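Local structure of (2Z,6E)-hedycaryol synthase (Kitasatospora setae, 4MC3) at residues W60-L65 with A292-A297; L187-L190 with I194-P197. The protein catalyses the magnesium-dependent 1,11-cyclisation of (2E,6E)-farnesyl diphosphate, with addition of water, to (2Z,6E)-hedycaryol and diphosphate. All blocks are in the same frame, centred on the assembly; numbering follows the deposited sequence.

Contact 1 of 2, residues W60-L65 with A292-A297; sequences WPRADL and AVDYAA
Arg62 reaches from the turn between two helices to Asp294 on the flank of helix 286-309, and a salt bridge joins them: Arg62 NH1 stands 3.0 Å from Asp294 OD2. The N-H points at the oxygen with a bend (152°). The guanidinium and carboxylate planes stand 72° apart. Asp294 OD2 lies close to the guanidinium plane, at its edge, whereas NH1 meets the oxygen from above the carboxylate plane, 54° out of it. One carboxylate oxygen and one guanidinium nitrogen make the bridge; OD2 lies on the side of NH1 that faces CD, 3.4 Å from Arg62 CD. An extended run from CG to NE carries the arginine over to the helix. Ala297, one turn further along the helix, places its CB 3.8 Å from Arg62 NH1, approaching the guanidinium obliquely.

Both charges have further partners. Arg62 NE is bridged to Glu16, and Asp294 OD2 also takes Arg191 NH1, which puts two arginines on one oxygen of a partly exposed carboxylate. An asparagine here would probably take away the negative charge that Arg62 and Arg191 share, leaving Arg62 to Glu16 and Arg191 to Asp188.

Only 126 Å² is buried in total, consistent with a polar link at the surface. It ties the type I turn Trp60-Ala63, which joins helix 52-59 to helix 65-84, to helix 286-309, which here also packs on helix 250-282, Ala297 resting on Arg272, and through Tyr295 on Trp185 of helix 181-188.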
loop_
_atom_site.group_PDB
_atom_site.type_symbol
_atom_site.label_atom_id
_atom_site.label_comp_id
_atom_site.label_asym_id
_atom_site.label_seq_id
_atom_site.Cartn_x
_atom_site.Cartn_y
_atom_site.Cartn_z
ATOM N N TRP A 60 8.875 4.546 2.816
ATOM C CA TRP A 60 9.776 5.336 2.021
ATOM C C TRP A 60 11.064 5.626 2.758
ATOM O O TRP A 60 11.418 6.794 2.941
ATOM C CB TRP A 60 9.130 6.664 1.554
ATOM C CG TRP A 60 7.842 6.482 0.826
ATOM C CD1 TRP A 60 7.661 6.024 -0.451
ATOM C CD2 TRP A 60 6.545 6.799 1.320
ATOM N NE1 TRP A 60 6.314 5.993 -0.755
ATOM C CE2 TRP A 60 5.612 6.457 0.322
ATOM C CE3 TRP A 60 6.065 7.304 2.543
ATOM C CZ2 TRP A 60 4.262 6.671 0.494
ATOM C CZ3 TRP A 60 4.726 7.474 2.723
ATOM C CH2 TRP A 60 3.821 7.142 1.700
ATOM N N PRO A 61 11.817 4.567 3.142
ATOM C CA PRO A 61 13.047 4.814 3.925
ATOM C C PRO A 61 14.111 5.629 3.258
ATOM O O PRO A 61 14.921 6.245 3.949
ATOM C CB PRO A 61 13.551 3.395 4.253
ATOM C CG PRO A 61 12.968 2.545 3.121
ATOM C CD PRO A 61 11.575 3.144 2.937
ATOM N N ARG A 62 14.126 5.650 1.916
ATOM C CA ARG A 62 15.136 6.337 1.143
ATOM C C ARG A 62 14.714 7.727 0.653
ATOM O O ARG A 62 15.462 8.385 -0.077
ATOM C CB ARG A 62 15.538 5.476 -0.058
ATOM C CG ARG A 62 16.117 4.145 0.470
ATOM C CD ARG A 62 16.429 3.195 -0.678
ATOM N NE ARG A 62 16.967 1.929 -0.165
ATOM C CZ ARG A 62 17.676 1.050 -0.893
ATOM N NH1 ARG A 62 17.913 1.311 -2.161
ATOM N NH2 ARG A 62 18.170 -0.055 -0.345
ATOM N N ALA A 63 13.485 8.120 0.962
ATOM C CA ALA A 63 13.015 9.384 0.456
ATOM C C ALA A 63 13.693 10.592 1.084
ATOM O O ALA A 63 14.065 10.571 2.258
ATOM C CB ALA A 63 11.536 9.470 0.743
ATOM N N ASP A 64 13.787 11.661 0.321
ATOM C CA ASP A 64 14.088 12.968 0.858
ATOM C C ASP A 64 12.922 13.480 1.727
ATOM O O ASP A 64 11.818 12.930 1.712
ATOM C CB ASP A 64 14.324 13.893 -0.338
ATOM C CG ASP A 64 13.094 14.005 -1.215
ATOM O OD1 ASP A 64 12.812 13.092 -2.024
ATOM O OD2 ASP A 64 12.402 15.020 -1.079
ATOM N N LEU A 65 13.150 14.523 2.509
ATOM C CA LEU A 65 12.172 15.071 3.405
ATOM C C LEU A 65 10.866 15.469 2.690
ATOM O O LEU A 65 9.777 15.170 3.208
ATOM C CB LEU A 65 12.738 16.313 4.091
ATOM C CG LEU A 65 11.783 17.060 4.994
ATOM C CD1 LEU A 65 11.197 16.264 6.140
ATOM C CD2 LEU A 65 12.512 18.313 5.530
ATOM N N ALA A 292 15.011 2.300 -11.639
ATOM C CA ALA A 292 14.245 1.077 -11.548
ATOM C C ALA A 292 14.812 0.116 -10.490
ATOM O O ALA A 292 14.043 -0.509 -9.721
ATOM C CB ALA A 292 14.174 0.404 -12.894
ATOM N N VAL A 293 16.137 -0.018 -10.443
ATOM C CA VAL A 293 16.730 -0.907 -9.428
ATOM C C VAL A 293 16.485 -0.412 -7.988
ATOM O O VAL A 293 16.214 -1.222 -7.070
ATOM C CB VAL A 293 18.238 -1.075 -9.702
ATOM C CG1 VAL A 293 18.938 -1.798 -8.549
ATOM C CG2 VAL A 293 18.400 -1.822 -10.999
ATOM N N ASP A 294 16.563 0.895 -7.789
ATOM C CA ASP A 294 16.349 1.508 -6.482
ATOM C C ASP A 294 14.861 1.315 -6.086
ATOM O O ASP A 294 14.557 1.030 -4.913
ATOM C CB ASP A 294 16.740 2.992 -6.527
ATOM C CG ASP A 294 17.138 3.590 -5.177
ATOM O OD1 ASP A 294 17.972 4.530 -5.172
ATOM O OD2 ASP A 294 16.633 3.205 -4.116
ATOM N N TYR A 295 13.948 1.557 -7.024
ATOM C CA TYR A 295 12.519 1.330 -6.744
ATOM C C TYR A 295 12.272 -0.102 -6.301
ATOM O O TYR A 295 11.595 -0.342 -5.312
ATOM C CB TYR A 295 11.727 1.631 -7.995
ATOM C CG TYR A 295 10.249 1.410 -7.990
ATOM C CD1 TYR A 295 9.394 2.432 -7.662
ATOM C CD2 TYR A 295 9.699 0.215 -8.368
ATOM C CE1 TYR A 295 8.021 2.269 -7.763
ATOM C CE2 TYR A 295 8.332 0.002 -8.407
ATOM C CZ TYR A 295 7.496 1.051 -8.095
ATOM O OH TYR A 295 6.149 0.839 -8.250
ATOM N N ALA A 296 12.827 -1.079 -7.007
ATOM C CA ALA A 296 12.632 -2.485 -6.651
ATOM C C ALA A 296 13.286 -2.866 -5.312
ATOM O O ALA A 296 12.735 -3.649 -4.519
ATOM C CB ALA A 296 13.193 -3.371 -7.746
ATOM N N ALA A 297 14.434 -2.282 -4.997
ATOM C CA ALA A 297 15.016 -2.465 -3.661
ATOM C C ALA A 297 14.163 -1.919 -2.556
ATOM O O ALA A 297 14.133 -2.465 -1.433
ATOM C CB ALA A 297 16.432 -1.857 -3.571
#

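Contact 2 of 2, residues L187-L190 with I194-P197; sequences LDEL and IFLP
Glu189, Phe195 and Leu196 carry most of this local contact in the all-helical class I terpene synthase fold, where the chain leaves helix 181-188 through a 3-10 turn and doubles back in a short loop to helix 198-201. Glu189 is the main contributor. Its CG is anti to the carbonyl carbon (chi1 -63°) and the chain runs extended beyond it, which brings the carboxylate to the loop backbone. There Leu196 N donates to Glu189 OE1 at 2.9 Å, from above the carboxylate plane (37° out of it). Glu189 OE2 forms a salt bridge with Arg201, so each oxygen of this buried acid has a polar partner and the group's rotation is probably restrained.

The leucine side chain crosses the glutamate at about a right angle, with Leu196 CG 3.7 Å from Glu189 CD. Phe195 packs against the aliphatic base of the same residue, its CD1 lying 3.8 Å from Glu189 CB, while Trp138 of helix 136-160 meets the ring edge-to-face. Leu190 approaches the ring obliquely, CD1 to Phe195 CE1 at 4.0 Å. Over the centre of one face of the Phe195 ring sits Glu189 O, 4.3 Å above the plane.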
loop_
_atom_site.group_PDB
_atom_site.type_symbol
_atom_site.label_atom_id
_atom_site.label_comp_id
_atom_site.label_asym_id
_atom_site.label_seq_id
_atom_site.Cartn_x
_atom_site.Cartn_y
_atom_site.Cartn_z
ATOM N N LEU A 187 4.239 6.543 -5.057
ATOM C CA LEU A 187 4.784 7.742 -4.472
ATOM C C LEU A 187 6.287 7.697 -4.272
ATOM O O LEU A 187 6.935 8.774 -4.219
ATOM C CB LEU A 187 4.048 8.101 -3.168
ATOM C CG LEU A 187 2.576 8.557 -3.255
ATOM C CD1 LEU A 187 1.830 8.522 -1.958
ATOM C CD2 LEU A 187 2.506 9.983 -3.878
ATOM N N ASP A 188 6.873 6.506 -4.171
ATOM C CA ASP A 188 8.317 6.382 -4.062
ATOM C C ASP A 188 9.029 6.945 -5.309
ATOM O O ASP A 188 10.185 7.368 -5.229
ATOM C CB ASP A 188 8.735 4.941 -3.849
ATOM C CG ASP A 188 10.207 4.783 -3.404
ATOM O OD1 ASP A 188 10.639 5.558 -2.532
ATOM O OD2 ASP A 188 10.914 3.902 -3.982
ATOM N N GLU A 189 8.336 7.019 -6.451
ATOM C CA GLU A 189 8.970 7.529 -7.658
ATOM C C GLU A 189 9.341 9.021 -7.491
ATOM O O GLU A 189 10.241 9.492 -8.172
ATOM C CB GLU A 189 8.107 7.329 -8.870
ATOM C CG GLU A 189 7.835 5.897 -9.206
ATOM C CD GLU A 189 7.225 5.703 -10.595
ATOM O OE1 GLU A 189 7.727 6.338 -11.569
ATOM O OE2 GLU A 189 6.244 4.919 -10.722
ATOM N N LEU A 190 8.672 9.742 -6.600
ATOM C CA LEU A 190 8.937 11.147 -6.401
ATOM C C LEU A 190 10.370 11.378 -5.888
ATOM O O LEU A 190 10.922 12.466 -6.106
ATOM C CB LEU A 190 7.936 11.755 -5.462
ATOM C CG LEU A 190 6.614 12.213 -6.080
ATOM C CD1 LEU A 190 5.806 11.180 -6.764
ATOM C CD2 LEU A 190 5.697 12.839 -5.066
ATOM N N ILE A 194 14.644 10.061 -11.578
ATOM C CA ILE A 194 13.660 10.283 -12.599
ATOM C C ILE A 194 12.526 9.313 -12.340
ATOM O O ILE A 194 12.711 8.277 -11.659
ATOM C CB ILE A 194 14.213 10.059 -14.008
ATOM C CG1 ILE A 194 14.716 8.619 -14.133
ATOM C CG2 ILE A 194 15.212 11.193 -14.339
ATOM C CD1 ILE A 194 15.203 8.343 -15.523
ATOM N N PHE A 195 11.362 9.640 -12.880
ATOM C CA PHE A 195 10.249 8.698 -12.852
ATOM C C PHE A 195 10.567 7.454 -13.682
ATOM O O PHE A 195 11.293 7.523 -14.704
ATOM C CB PHE A 195 8.934 9.382 -13.306
ATOM C CG PHE A 195 8.382 10.333 -12.329
ATOM C CD1 PHE A 195 7.330 9.973 -11.535
ATOM C CD2 PHE A 195 8.956 11.602 -12.135
ATOM C CE1 PHE A 195 6.851 10.819 -10.566
ATOM C CE2 PHE A 195 8.452 12.450 -11.193
ATOM C CZ PHE A 195 7.424 12.064 -10.389
ATOM N N LEU A 196 9.981 6.314 -13.326
ATOM C CA LEU A 196 10.112 5.108 -14.122
ATOM C C LEU A 196 9.520 5.332 -15.521
ATOM O O LEU A 196 8.456 5.899 -15.668
ATOM C CB LEU A 196 9.416 3.921 -13.480
ATOM C CG LEU A 196 9.793 3.480 -12.047
ATOM C CD1 LEU A 196 8.908 2.362 -11.580
ATOM C CD2 LEU A 196 11.265 3.102 -11.993
ATOM N N PRO A 197 10.200 4.847 -16.536
ATOM C CA PRO A 197 9.515 4.837 -17.832
ATOM C C PRO A 197 8.269 3.939 -17.756
ATOM O O PRO A 197 8.292 2.899 -17.074
ATOM C CB PRO A 197 10.539 4.199 -18.760
ATOM C CG PRO A 197 11.875 4.394 -18.096
ATOM C CD PRO A 197 11.583 4.362 -16.603
#

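In the fold
Contact 2 is nested inside the long chain loop closed by contact 1, and their centres lie about 9 Å apart. They touch directly, for instance Trp60 NE1 to Asp188 N at 3.5 Å, Ala292 CA to Leu196 CD2 at 3.6 Å, and Tyr295 CE1 to Glu189 CG at 3.9 Å. Arg191, between the two segments of contact 2, bridges both Asp188 and Asp294, so charge also connects them. Both contacts lie away from the metal- and substrate-binding residues, but their helices lead to the nerolidol pocket: helix 286-309 carries Gln306 and Trp309, helix 65-84 carries Thr78, and Met181 begins helix 181-188.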